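Local coordinates for protein phosphoglycerate dehydrogenase (Lactobacillus plantarum, PDB 3EVT) that probably catalyses the NAD-dependent oxidation of D-3-phosphoglycerate to 3-phosphohydroxypyruvate, the first step of the phosphorylated pathway to serine, at residues F64-S69 with A88-I93; H162-N167 with F176-A181; T239-H244 with W266-V271. All blocks are in the same frame, centred on the assembly; numbering follows the deposited sequence.

Contact 1 (F64-S69 with A88-I93); sequences FVQVIS and ANTSGI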
ATOM      1  N   PHE A  64       5.520 -10.770  26.681  1.00 47.54           N
ATOM      2  CA  PHE A  64       4.578 -10.342  25.645  1.00 45.97           C
ATOM      3  C   PHE A  64       3.288 -11.153  25.753  1.00 45.14           C
ATOM      4  O   PHE A  64       3.332 -12.357  25.663  1.00 44.06           O
ATOM      5  CB  PHE A  64       5.259 -10.460  24.241  1.00 45.74           C
ATOM      6  CG  PHE A  64       4.292 -10.452  23.025  1.00 44.85           C
ATOM      7  CD1 PHE A  64       3.221  -9.554  22.941  1.00 42.44           C
ATOM      8  CD2 PHE A  64       4.536 -11.303  21.940  1.00 43.70           C
ATOM      9  CE1 PHE A  64       2.359  -9.540  21.808  1.00 41.69           C
ATOM     10  CE2 PHE A  64       3.721 -11.303  20.790  1.00 41.30           C
ATOM     11  CZ  PHE A  64       2.601 -10.438  20.734  1.00 43.22           C
ATOM     12  N   VAL A  65       2.138 -10.486  25.961  1.00 45.34           N
ATOM     13  CA  VAL A  65       0.812 -11.162  25.831  1.00 44.17           C
ATOM     14  C   VAL A  65       0.054 -10.699  24.572  1.00 44.10           C
ATOM     15  O   VAL A  65      -0.152  -9.512  24.360  1.00 43.08           O
ATOM     16  CB  VAL A  65      -0.078 -10.932  27.075  1.00 44.24           C
ATOM     17  CG1 VAL A  65      -1.466 -11.556  26.873  1.00 41.99           C
ATOM     18  CG2 VAL A  65       0.571 -11.536  28.303  1.00 43.44           C
ATOM     19  N   GLN A  66      -0.336 -11.629  23.721  1.00 44.46           N
ATOM     20  CA  GLN A  66      -1.189 -11.292  22.597  1.00 44.84           C
ATOM     21  C   GLN A  66      -2.608 -11.757  22.909  1.00 45.95           C
ATOM     22  O   GLN A  66      -2.853 -12.961  22.910  1.00 45.63           O
ATOM     23  CB  GLN A  66      -0.725 -12.016  21.308  1.00 43.74           C
ATOM     24  CG  GLN A  66      -1.689 -11.839  20.140  1.00 42.49           C
ATOM     25  CD  GLN A  66      -1.554 -10.497  19.424  1.00 44.24           C
ATOM     26  OE1 GLN A  66      -0.439 -10.125  18.980  1.00 42.83           O
ATOM     27  NE2 GLN A  66      -2.689  -9.744  19.296  1.00 39.97           N
ATOM     28  N   VAL A  67      -3.552 -10.835  23.111  1.00 46.91           N
ATOM     29  CA  VAL A  67      -4.962 -11.241  23.271  1.00 48.30           C
ATOM     30  C   VAL A  67      -5.660 -11.344  21.910  1.00 50.17           C
ATOM     31  O   VAL A  67      -5.260 -10.665  20.955  1.00 50.21           O
ATOM     32  CB  VAL A  67      -5.709 -10.360  24.318  1.00 47.61           C
ATOM     33  CG1 VAL A  67      -5.065 -10.590  25.651  1.00 48.34           C
ATOM     34  CG2 VAL A  67      -5.572  -8.860  24.012  1.00 45.63           C
ATOM     35  N   ILE A  68      -6.649 -12.234  21.797  1.00 52.73           N
ATOM     36  CA  ILE A  68      -7.253 -12.507  20.501  1.00 55.72           C
ATOM     37  C   ILE A  68      -8.644 -11.940  20.382  1.00 56.85           C
ATOM     38  O   ILE A  68      -9.479 -12.501  19.702  1.00 56.09           O
ATOM     39  CB  ILE A  68      -7.271 -13.992  20.165  1.00 56.60           C
ATOM     40  CG1 ILE A  68      -7.553 -14.811  21.434  1.00 59.98           C
ATOM     41  CG2 ILE A  68      -5.923 -14.425  19.545  1.00 57.82           C
ATOM     42  CD1 ILE A  68      -9.012 -15.338  21.566  1.00 62.21           C
ATOM     43  N   SER A  69      -8.870 -10.799  21.022  1.00 58.34           N
ATOM     44  CA  SER A  69     -10.056 -10.012  20.765  1.00 60.71           C
ATOM     45  C   SER A  69      -9.699  -8.571  21.114  1.00 61.18           C
ATOM     46  O   SER A  69      -8.716  -8.359  21.810  1.00 62.15           O
ATOM     47  CB  SER A  69     -11.202 -10.547  21.619  1.00 61.73           C
ATOM     48  OG  SER A  69     -10.696 -10.956  22.882  1.00 63.00           O
ATOM     49  N   ALA A  88      -0.597  -6.771  22.819  1.00 47.96           N
ATOM     50  CA  ALA A  88      -1.249  -6.384  21.559  1.00 46.42           C
ATOM     51  C   ALA A  88      -2.588  -7.077  21.539  1.00 45.99           C
ATOM     52  O   ALA A  88      -2.760  -8.105  22.229  1.00 45.69           O
ATOM     53  CB  ALA A  88      -0.438  -6.794  20.344  1.00 46.22           C
ATOM     54  N   ASN A  89      -3.526  -6.514  20.754  1.00 44.96           N
ATOM     55  CA  ASN A  89      -4.846  -7.087  20.554  1.00 44.10           C
ATOM     56  C   ASN A  89      -5.100  -7.325  19.069  1.00 43.98           C
ATOM     57  O   ASN A  89      -4.148  -7.409  18.287  1.00 42.51           O
ATOM     58  CB  ASN A  89      -5.914  -6.225  21.221  1.00 43.72           C
ATOM     59  CG  ASN A  89      -6.123  -4.937  20.517  1.00 45.64           C
ATOM     60  OD1 ASN A  89      -5.500  -4.663  19.492  1.00 43.69           O
ATOM     61  ND2 ASN A  89      -7.009  -4.114  21.063  1.00 47.76           N
ATOM     62  N   THR A  90      -6.374  -7.483  18.696  1.00 43.95           N
ATOM     63  CA  THR A  90      -6.785  -7.839  17.337  1.00 43.42           C
ATOM     64  C   THR A  90      -7.750  -6.829  16.691  1.00 43.46           C
ATOM     65  O   THR A  90      -8.639  -7.223  15.931  1.00 43.62           O
ATOM     66  CB  THR A  90      -7.515  -9.190  17.327  1.00 43.71           C
ATOM     67  OG1 THR A  90      -8.416  -9.216  18.443  1.00 45.63           O
ATOM     68  CG2 THR A  90      -6.511 -10.390  17.420  1.00 42.89           C
ATOM     69  N   SER A  91      -7.603  -5.543  16.967  1.00 42.22           N
ATOM     70  CA  SER A  91      -8.444  -4.589  16.254  1.00 42.78           C
ATOM     71  C   SER A  91      -8.064  -4.314  14.801  1.00 41.90           C
ATOM     72  O   SER A  91      -6.997  -4.716  14.320  1.00 40.80           O
ATOM     73  CB  SER A  91      -8.597  -3.272  17.017  1.00 43.41           C
ATOM     74  OG  SER A  91      -7.345  -2.774  17.375  1.00 48.29           O
ATOM     75  N   GLY A  92      -8.977  -3.659  14.077  1.00 41.73           N
ATOM     76  CA  GLY A  92      -8.688  -3.185  12.724  1.00 41.28           C
ATOM     77  C   GLY A  92      -8.826  -4.172  11.580  1.00 42.31           C
ATOM     78  O   GLY A  92      -8.562  -3.823  10.409  1.00 41.62           O
ATOM     79  N   ILE A  93      -9.241  -5.405  11.890  1.00 42.29           N
ATOM     80  CA  ILE A  93      -9.229  -6.463  10.866  1.00 42.51           C
ATOM     81  C   ILE A  93     -10.168  -6.197   9.695  1.00 42.99           C
ATOM     82  O   ILE A  93      -9.743  -6.217   8.518  1.00 43.72           O
ATOM     83  CB  ILE A  93      -9.527  -7.851  11.430  1.00 42.41           C
ATOM     84  CG1 ILE A  93      -8.483  -8.220  12.508  1.00 40.58           C
ATOM     85  CG2 ILE A  93      -9.523  -8.854  10.235  1.00 43.39           C
ATOM     86  CD1 ILE A  93      -8.764  -9.556  13.228  1.00 39.23           C
TER
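A88 and Q66 form a parallel beta bridge, their CA atoms 5.0 Å apart, in a five-stranded parallel sheet that, judged by the family, belongs to the substrate-binding domain of a D-2-hydroxyacid dehydrogenase. Strands 64-66 and 86-88 are neighbours there, joined through helix 77-82 in a beta-alpha-beta crossover. Two backbone bonds prove the pairing: A88 N donates to V65 O (3.2 Å) and V67 N to A88 O (3.0 Å), so both polar backbone atoms of A88 are used on the residues flanking Q66.

A88 is the residue most covered by the other segment, and its methyl is packed from 64-69 by F64 and Q66. The F64 ring brings CE1 to 4.2 Å from A88 CB, and the Q66 amide lies beside it: with CG opposite the backbone N (chi1 173°) and the chain bent at chi2, the Q66 side chain runs forward along the strands, leaving OE1 3.6 Å from A88 CB. Its NE2 donates to carbonyls of both segments. The bond from Q66 NE2 to N89 O is short (2.9 Å) but bent, 133° at the hydrogen, and reaches that oxygen from above its carbonyl plane; the one to V67 O is nearly straight at 166°. OE1 accepts from N295 of helix 284-302, which fixes the way round the buried amide sits.

Past the Q66-A88 bridge the strand pairing stops, and at I68 and S69 the contact thins toward solvent. Both point their side chains away from the partner segment, and S69 is exposed. N89 leads its amide away as well, donating from ND2 to A70 O, while its CB rests by S69 O. T90 stays buried and turns toward 64-69, with CG2 near V67 O; T90 OG1 sits 3.1 Å from S69 N, at an angle too poor for a hydrogen bond.

Contact 2 (H162-N167 with F176-A181); sequences HVIGVN and FHETVA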
ATOM      1  N   HIS A 162      -1.783  12.247  -0.481  1.00 43.61           N
ATOM      2  CA  HIS A 162      -2.288  13.286   0.419  1.00 44.78           C
ATOM      3  C   HIS A 162      -3.800  13.044   0.777  1.00 44.08           C
ATOM      4  O   HIS A 162      -4.685  12.986  -0.084  1.00 41.98           O
ATOM      5  CB  HIS A 162      -2.072  14.689  -0.149  1.00 44.39           C
ATOM      6  CG  HIS A 162      -2.459  15.770   0.805  1.00 47.03           C
ATOM      7  ND1 HIS A 162      -1.691  16.104   1.902  1.00 52.77           N
ATOM      8  CD2 HIS A 162      -3.533  16.594   0.836  1.00 49.97           C
ATOM      9  CE1 HIS A 162      -2.270  17.088   2.567  1.00 50.52           C
ATOM     10  NE2 HIS A 162      -3.401  17.390   1.951  1.00 50.39           N
ATOM     11  N   VAL A 163      -4.061  12.911   2.059  1.00 44.35           N
ATOM     12  CA  VAL A 163      -5.377  12.439   2.503  1.00 44.76           C
ATOM     13  C   VAL A 163      -6.188  13.470   3.307  1.00 44.88           C
ATOM     14  O   VAL A 163      -5.793  13.945   4.374  1.00 42.72           O
ATOM     15  CB  VAL A 163      -5.273  11.119   3.287  1.00 43.65           C
ATOM     16  CG1 VAL A 163      -6.619  10.474   3.347  1.00 44.13           C
ATOM     17  CG2 VAL A 163      -4.262  10.175   2.619  1.00 43.82           C
ATOM     18  N   ILE A 164      -7.349  13.768   2.756  1.00 46.51           N
ATOM     19  CA  ILE A 164      -8.308  14.669   3.363  1.00 48.05           C
ATOM     20  C   ILE A 164      -9.589  13.927   3.656  1.00 48.01           C
ATOM     21  O   ILE A 164     -10.083  13.180   2.793  1.00 47.52           O
ATOM     22  CB  ILE A 164      -8.673  15.787   2.368  1.00 48.65           C
ATOM     23  CG1 ILE A 164      -7.394  16.446   1.852  1.00 48.28           C
ATOM     24  CG2 ILE A 164      -9.664  16.789   3.018  1.00 48.28           C
ATOM     25  CD1 ILE A 164      -7.663  17.730   1.122  1.00 51.60           C
ATOM     26  N   GLY A 165     -10.126  14.155   4.853  1.00 47.40           N
ATOM     27  CA  GLY A 165     -11.356  13.486   5.312  1.00 48.51           C
ATOM     28  C   GLY A 165     -12.538  14.415   5.612  1.00 48.78           C
ATOM     29  O   GLY A 165     -12.360  15.550   6.008  1.00 49.52           O
ATOM     30  N   VAL A 166     -13.755  13.951   5.407  1.00 48.77           N
ATOM     31  CA  VAL A 166     -14.892  14.820   5.633  1.00 49.28           C
ATOM     32  C   VAL A 166     -15.675  14.253   6.801  1.00 50.38           C
ATOM     33  O   VAL A 166     -16.033  13.063   6.744  1.00 50.80           O
ATOM     34  CB  VAL A 166     -15.828  14.900   4.379  1.00 48.85           C
ATOM     35  CG1 VAL A 166     -16.968  15.938   4.590  1.00 46.95           C
ATOM     36  CG2 VAL A 166     -15.029  15.189   3.110  1.00 48.71           C
ATOM     37  N   ASN A 167     -15.922  15.073   7.843  1.00 51.05           N
ATOM     38  CA  ASN A 167     -16.778  14.675   8.999  1.00 52.87           C
ATOM     39  C   ASN A 167     -17.755  15.823   9.404  1.00 55.39           C
ATOM     40  O   ASN A 167     -17.840  16.848   8.718  1.00 56.07           O
ATOM     41  CB  ASN A 167     -15.941  14.140  10.186  1.00 51.52           C
ATOM     42  CG  ASN A 167     -14.901  15.142  10.666  1.00 52.14           C
ATOM     43  OD1 ASN A 167     -15.134  16.345  10.600  1.00 53.05           O
ATOM     44  ND2 ASN A 167     -13.755  14.658  11.164  1.00 52.35           N
ATOM     45  N   PHE A 176      -5.344  11.252   8.877  1.00 48.46           N
ATOM     46  CA  PHE A 176      -5.727  12.190   7.850  1.00 47.94           C
ATOM     47  C   PHE A 176      -4.816  13.395   7.908  1.00 48.15           C
ATOM     48  O   PHE A 176      -4.611  13.912   8.957  1.00 48.54           O
ATOM     49  CB  PHE A 176      -7.156  12.652   8.085  1.00 47.32           C
ATOM     50  CG  PHE A 176      -8.180  11.645   7.702  1.00 45.52           C
ATOM     51  CD1 PHE A 176      -8.671  11.602   6.427  1.00 46.32           C
ATOM     52  CD2 PHE A 176      -8.667  10.752   8.625  1.00 44.31           C
ATOM     53  CE1 PHE A 176      -9.630  10.683   6.081  1.00 45.58           C
ATOM     54  CE2 PHE A 176      -9.621   9.841   8.287  1.00 40.69           C
ATOM     55  CZ  PHE A 176     -10.118   9.793   7.048  1.00 42.02           C
ATOM     56  N   HIS A 177      -4.281  13.866   6.791  1.00 48.95           N
ATOM     57  CA  HIS A 177      -3.506  15.100   6.847  1.00 49.94           C
ATOM     58  C   HIS A 177      -4.361  16.343   7.144  1.00 51.00           C
ATOM     59  O   HIS A 177      -3.848  17.320   7.682  1.00 50.21           O
ATOM     60  CB  HIS A 177      -2.818  15.374   5.530  1.00 48.94           C
ATOM     61  CG  HIS A 177      -1.989  14.243   5.037  1.00 51.34           C
ATOM     62  ND1 HIS A 177      -0.668  14.085   5.388  1.00 53.58           N
ATOM     63  CD2 HIS A 177      -2.289  13.212   4.215  1.00 49.98           C
ATOM     64  CE1 HIS A 177      -0.188  13.003   4.801  1.00 54.49           C
ATOM     65  NE2 HIS A 177      -1.149  12.464   4.075  1.00 53.44           N
ATOM     66  N   GLU A 178      -5.607  16.359   6.675  1.00 51.25           N
ATOM     67  CA  GLU A 178      -6.498  17.457   6.959  1.00 52.89           C
ATOM     68  C   GLU A 178      -7.867  16.870   7.011  1.00 53.25           C
ATOM     69  O   GLU A 178      -8.111  15.903   6.313  1.00 53.47           O
ATOM     70  CB  GLU A 178      -6.548  18.480   5.811  1.00 52.52           C
ATOM     71  CG  GLU A 178      -5.235  18.864   5.180  1.00 57.28           C
ATOM     72  CD  GLU A 178      -5.435  19.771   3.946  1.00 61.86           C
ATOM     73  OE1 GLU A 178      -6.385  20.588   3.953  1.00 61.90           O
ATOM     74  OE2 GLU A 178      -4.663  19.651   2.961  1.00 62.01           O
ATOM     75  N   THR A 179      -8.771  17.492   7.776  1.00 53.72           N
ATOM     76  CA  THR A 179     -10.185  17.120   7.752  1.00 54.77           C
ATOM     77  C   THR A 179     -11.044  18.362   7.492  1.00 54.86           C
ATOM     78  O   THR A 179     -10.630  19.464   7.811  1.00 55.40           O
ATOM     79  CB  THR A 179     -10.617  16.517   9.074  1.00 54.02           C
ATOM     80  OG1 THR A 179     -10.270  17.424  10.099  1.00 56.57           O
ATOM     81  CG2 THR A 179      -9.867  15.246   9.346  1.00 53.66           C
ATOM     82  N   VAL A 180     -12.230  18.178   6.910  1.00 54.36           N
ATOM     83  CA  VAL A 180     -13.152  19.273   6.696  1.00 53.72           C
ATOM     84  C   VAL A 180     -14.558  18.876   7.104  1.00 54.09           C
ATOM     85  O   VAL A 180     -14.893  17.697   7.140  1.00 54.00           O
ATOM     86  CB  VAL A 180     -13.186  19.716   5.227  1.00 54.00           C
ATOM     87  CG1 VAL A 180     -11.804  20.202   4.772  1.00 54.89           C
ATOM     88  CG2 VAL A 180     -13.729  18.611   4.341  1.00 51.42           C
ATOM     89  N   ALA A 181     -15.386  19.877   7.399  1.00 53.91           N
ATOM     90  CA  ALA A 181     -16.802  19.669   7.696  1.00 52.94           C
ATOM     91  C   ALA A 181     -17.563  19.474   6.392  1.00 52.57           C
ATOM     92  O   ALA A 181     -17.141  19.961   5.366  1.00 52.09           O
ATOM     93  CB  ALA A 181     -17.361  20.889   8.457  1.00 53.61           C
TER
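H162 is flanked by two side chains of the neighbouring strand region, H177 against its ring and E178 at its edge, on the border of the seven-stranded parallel sheet of the Rossmann-type NAD-binding domain. The two imidazoles form an offset stack, centroids 4.7 Å apart and planes 20° from parallel, with H162 ND1 lying over one face of H177. E178 instead crosses H162 at about a right angle. Its OE2 lies close to the H162 ring plane and accepts from NE2 at 2.8 Å, although the donor meets that oxygen on its anti side; the H162 ring can reach it because its CG stands opposite the backbone N (chi1 -174°).

Farther along the strands, regular parallel bonds such as V180 N to G165 O (2.8 Å) tie the two together. On the face with I164 and V166, V166 CG2 meets V180 CG2 at 3.9 Å. On the G165 face the F176 side chain covers the strand, CD1 coming to 3.3 Å from G165 N; the ring lies against the glycine backbone, close to where a CB would stand, and also touches Q150 of helix 147-158.

An alanine in place of H162 is likely to leave the E178 carboxylate without the imidazole N-H that it accepts from and H177 without its stacking partner. H177 NE2 is also hydrogen-bonded to M161 O. In the intact pair the nearby carboxylate would tend to favour a protonated H162, an effect that any positive charge on H177 would oppose.

Contact 3 (T239-H244 with W266-V271); sequences TALDHH and WQRDDV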
ATOM      1  N   THR A 239     -24.063  10.194 -16.103  1.00 53.63           N
ATOM      2  CA  THR A 239     -23.891  11.425 -16.860  1.00 54.06           C
ATOM      3  C   THR A 239     -22.580  12.196 -16.540  1.00 52.90           C
ATOM      4  O   THR A 239     -21.927  12.723 -17.456  1.00 52.17           O
ATOM      5  CB  THR A 239     -25.232  12.281 -16.962  1.00 54.27           C
ATOM      6  OG1 THR A 239     -25.520  12.896 -15.726  1.00 57.00           O
ATOM      7  CG2 THR A 239     -26.439  11.378 -17.297  1.00 54.88           C
ATOM      8  N   ALA A 240     -22.139  12.173 -15.279  1.00 52.75           N
ATOM      9  CA  ALA A 240     -20.808  12.733 -14.909  1.00 52.11           C
ATOM     10  C   ALA A 240     -19.648  12.034 -15.627  1.00 52.17           C
ATOM     11  O   ALA A 240     -18.667  12.680 -15.997  1.00 52.81           O
ATOM     12  CB  ALA A 240     -20.578  12.662 -13.434  1.00 51.93           C
ATOM     13  N   LEU A 241     -19.755  10.717 -15.785  1.00 51.39           N
ATOM     14  CA  LEU A 241     -18.800   9.945 -16.570  1.00 51.09           C
ATOM     15  C   LEU A 241     -18.951  10.231 -18.038  1.00 52.19           C
ATOM     16  O   LEU A 241     -17.977  10.334 -18.763  1.00 52.22           O
ATOM     17  CB  LEU A 241     -18.995   8.452 -16.311  1.00 50.31           C
ATOM     18  CG  LEU A 241     -18.640   8.001 -14.879  1.00 47.56           C
ATOM     19  CD1 LEU A 241     -19.316   6.664 -14.503  1.00 41.05           C
ATOM     20  CD2 LEU A 241     -17.087   7.967 -14.668  1.00 42.36           C
ATOM     21  N   ASP A 242     -20.177  10.389 -18.487  1.00 53.98           N
ATOM     22  CA  ASP A 242     -20.384  10.749 -19.882  1.00 56.59           C
ATOM     23  C   ASP A 242     -19.696  12.059 -20.248  1.00 57.46           C
ATOM     24  O   ASP A 242     -19.049  12.141 -21.294  1.00 57.17           O
ATOM     25  CB  ASP A 242     -21.876  10.787 -20.234  1.00 56.80           C
ATOM     26  CG  ASP A 242     -22.428   9.411 -20.456  1.00 57.82           C
ATOM     27  OD1 ASP A 242     -21.624   8.471 -20.623  1.00 54.64           O
ATOM     28  OD2 ASP A 242     -23.658   9.268 -20.448  1.00 61.93           O
ATOM     29  N   HIS A 243     -19.820  13.068 -19.382  1.00 58.56           N
ATOM     30  CA  HIS A 243     -19.205  14.387 -19.634  1.00 60.38           C
ATOM     31  C   HIS A 243     -17.807  14.565 -19.025  1.00 60.51           C
ATOM     32  O   HIS A 243     -17.373  15.696 -18.799  1.00 60.48           O
ATOM     33  CB  HIS A 243     -20.122  15.498 -19.115  1.00 60.80           C
ATOM     34  CG  HIS A 243     -21.520  15.413 -19.644  1.00 64.95           C
ATOM     35  ND1 HIS A 243     -22.613  15.891 -18.950  1.00 67.17           N
ATOM     36  CD2 HIS A 243     -22.007  14.878 -20.791  1.00 67.18           C
ATOM     37  CE1 HIS A 243     -23.712  15.667 -19.652  1.00 68.26           C
ATOM     38  NE2 HIS A 243     -23.374  15.046 -20.770  1.00 68.60           N
ATOM     39  N   HIS A 244     -17.130  13.451 -18.720  1.00 60.83           N
ATOM     40  CA  HIS A 244     -15.790  13.464 -18.173  1.00 60.82           C
ATOM     41  C   HIS A 244     -15.640  14.372 -16.995  1.00 60.18           C
ATOM     42  O   HIS A 244     -14.598  15.016 -16.867  1.00 61.17           O
ATOM     43  CB  HIS A 244     -14.817  13.925 -19.237  1.00 61.75           C
ATOM     44  CG  HIS A 244     -15.033  13.246 -20.545  1.00 65.28           C
ATOM     45  ND1 HIS A 244     -14.752  11.911 -20.735  1.00 68.80           N
ATOM     46  CD2 HIS A 244     -15.551  13.693 -21.715  1.00 70.42           C
ATOM     47  CE1 HIS A 244     -15.063  11.566 -21.974  1.00 71.37           C
ATOM     48  NE2 HIS A 244     -15.563  12.625 -22.587  1.00 73.10           N
ATOM     49  N   TRP A 266     -23.715  -2.129 -15.480  1.00 50.24           N
ATOM     50  CA  TRP A 266     -22.863  -3.293 -15.807  1.00 50.61           C
ATOM     51  C   TRP A 266     -22.161  -3.212 -17.163  1.00 50.68           C
ATOM     52  O   TRP A 266     -21.065  -3.750 -17.319  1.00 49.17           O
ATOM     53  CB  TRP A 266     -23.652  -4.592 -15.843  1.00 49.71           C
ATOM     54  CG  TRP A 266     -24.232  -5.131 -14.527  1.00 50.55           C
ATOM     55  CD1 TRP A 266     -25.545  -5.082 -14.134  1.00 49.20           C
ATOM     56  CD2 TRP A 266     -23.534  -5.881 -13.503  1.00 47.89           C
ATOM     57  NE1 TRP A 266     -25.693  -5.747 -12.931  1.00 51.28           N
ATOM     58  CE2 TRP A 266     -24.482  -6.243 -12.529  1.00 48.20           C
ATOM     59  CE3 TRP A 266     -22.205  -6.288 -13.333  1.00 48.82           C
ATOM     60  CZ2 TRP A 266     -24.147  -6.983 -11.386  1.00 47.10           C
ATOM     61  CZ3 TRP A 266     -21.863  -7.023 -12.199  1.00 48.41           C
ATOM     62  CH2 TRP A 266     -22.835  -7.341 -11.221  1.00 49.19           C
ATOM     63  N   GLN A 267     -22.835  -2.625 -18.155  1.00 51.17           N
ATOM     64  CA  GLN A 267     -22.298  -2.583 -19.515  1.00 52.61           C
ATOM     65  C   GLN A 267     -21.227  -1.534 -19.712  1.00 51.34           C
ATOM     66  O   GLN A 267     -20.627  -1.518 -20.768  1.00 51.25           O
ATOM     67  CB  GLN A 267     -23.396  -2.299 -20.569  1.00 54.09           C
ATOM     68  CG  GLN A 267     -24.817  -2.399 -20.064  1.00 60.43           C
ATOM     69  CD  GLN A 267     -25.342  -3.842 -20.080  1.00 69.79           C
ATOM     70  OE1 GLN A 267     -24.777  -4.706 -20.786  1.00 72.52           O
ATOM     71  NE2 GLN A 267     -26.412  -4.116 -19.287  1.00 70.40           N
ATOM     72  N   ARG A 268     -20.984  -0.652 -18.731  1.00 50.52           N
ATOM     73  CA  ARG A 268     -19.913   0.351 -18.873  1.00 49.56           C
ATOM     74  C   ARG A 268     -18.504  -0.275 -18.671  1.00 49.38           C
ATOM     75  O   ARG A 268     -18.334  -1.205 -17.856  1.00 49.49           O
ATOM     76  CB  ARG A 268     -20.121   1.490 -17.895  1.00 49.15           C
ATOM     77  CG  ARG A 268     -21.615   1.850 -17.601  1.00 52.30           C
ATOM     78  CD  ARG A 268     -22.025   3.255 -18.049  1.00 52.08           C
ATOM     79  NE  ARG A 268     -20.952   4.261 -18.118  1.00 52.15           N
ATOM     80  CZ  ARG A 268     -21.118   5.498 -18.619  1.00 53.39           C
ATOM     81  NH1 ARG A 268     -20.103   6.360 -18.672  1.00 49.16           N
ATOM     82  NH2 ARG A 268     -22.312   5.891 -19.057  1.00 51.11           N
ATOM     83  N   ASP A 269     -17.519   0.215 -19.433  1.00 47.24           N
ATOM     84  CA  ASP A 269     -16.110  -0.113 -19.201  1.00 46.33           C
ATOM     85  C   ASP A 269     -15.442   0.795 -18.157  1.00 45.13           C
ATOM     86  O   ASP A 269     -14.286   0.605 -17.828  1.00 45.07           O
ATOM     87  CB  ASP A 269     -15.327  -0.048 -20.515  1.00 46.37           C
ATOM     88  CG  ASP A 269     -15.610  -1.250 -21.412  1.00 49.16           C
ATOM     89  OD1 ASP A 269     -16.233  -2.235 -20.935  1.00 48.35           O
ATOM     90  OD2 ASP A 269     -15.185  -1.235 -22.587  1.00 54.28           O
ATOM     91  N   ASP A 270     -16.178   1.765 -17.641  1.00 43.93           N
ATOM     92  CA  ASP A 270     -15.601   2.764 -16.757  1.00 44.00           C
ATOM     93  C   ASP A 270     -16.220   2.702 -15.359  1.00 43.23           C
ATOM     94  O   ASP A 270     -16.049   3.631 -14.559  1.00 41.80           O
ATOM     95  CB  ASP A 270     -15.744   4.186 -17.344  1.00 44.25           C
ATOM     96  CG  ASP A 270     -17.196   4.604 -17.537  1.00 44.45           C
ATOM     97  OD1 ASP A 270     -18.093   3.796 -17.250  1.00 44.99           O
ATOM     98  OD2 ASP A 270     -17.440   5.734 -18.013  1.00 44.68           O
ATOM     99  N   VAL A 271     -16.945   1.612 -15.085  1.00 42.23           N
ATOM    100  CA  VAL A 271     -17.480   1.401 -13.742  1.00 42.57           C
ATOM    101  C   VAL A 271     -17.148  -0.027 -13.347  1.00 42.15           C
ATOM    102  O   VAL A 271     -17.410  -0.955 -14.131  1.00 42.27           O
ATOM    103  CB  VAL A 271     -19.008   1.669 -13.655  1.00 41.91           C
ATOM    104  CG1 VAL A 271     -19.530   1.465 -12.234  1.00 41.31           C
ATOM    105  CG2 VAL A 271     -19.325   3.056 -14.112  1.00 42.53           C
TER
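L241, in the last turn of helix 234-242, and D270, in the loop leading to strand 271-273, bring their CA atoms no closer than 7.9 Å, so the two backbones stand apart and side chains carry the contact. A Schellman motif ends the helix, with H244 as its C-prime residue and H244 N bonded to L241 O. Both segments belong to the Rossmann-type NAD-binding domain, where the contact packs the end of a helix against the approach to the outermost strand 271-273.

The centre is a salt-bridge network of D242, R268 and D270. R268 and D270, two residues apart in one loop, pair side-on: NE reaches D270 OD1 at 3.0 Å and NH1 reaches D270 OD2 at 2.8 Å. Both bonds lie in the guanidinium plane and use syn lone pairs, and both are almost straight (170° for NE to OD1). The arginine chain bends at chi2 and chi3, which brings NE and NH1 round to D270. The grip on D242 is less regular. Here R268 NH2 (3.1 Å) and R268 NH1 (3.3 Å) both converge on D242 OD1 from the same face of the carboxylate, whose plane is turned 33° from that of the guanidinium. NH1 therefore serves both acids, and the cation sits where it would offset the repulsion between the two carboxylates.

Beside the charges lies an apolar part: L241 CD1 meets V271 CG2 at 3.6 Å, the side chains crossing at about a right angle. The same loop also faces the dimer partner, with D269 salt-bridged to R121 of the second subunit and Q267 hydrogen-bonded to R124 of the second subunit. Within the contact, charge and hydrocarbon meet at L241 CB, which lies 3.3 Å from R268 NH1 and 3.6 Å from D270 OD2.

Overall arrangement
The three contacts follow one another along the chain and none touches another. Contact 1 lies in the five-stranded parallel sheet, whereas contacts 2 and 3 lie at the two borders of the seven-stranded one: strand 178-181 is outermost on one side, and strand 271-273, which starts within contact 3, on the other. Their centres are 27 Å apart. Contact 1 is 28 Å from contact 2 and 43 Å from contact 3, centre to centre, with contacts 1 and 3 on opposite sides of the chain's centre. This spread fits the two-domain build of D-2-hydroxyacid dehydrogenases, with contact 3 alone reaching the second subunit.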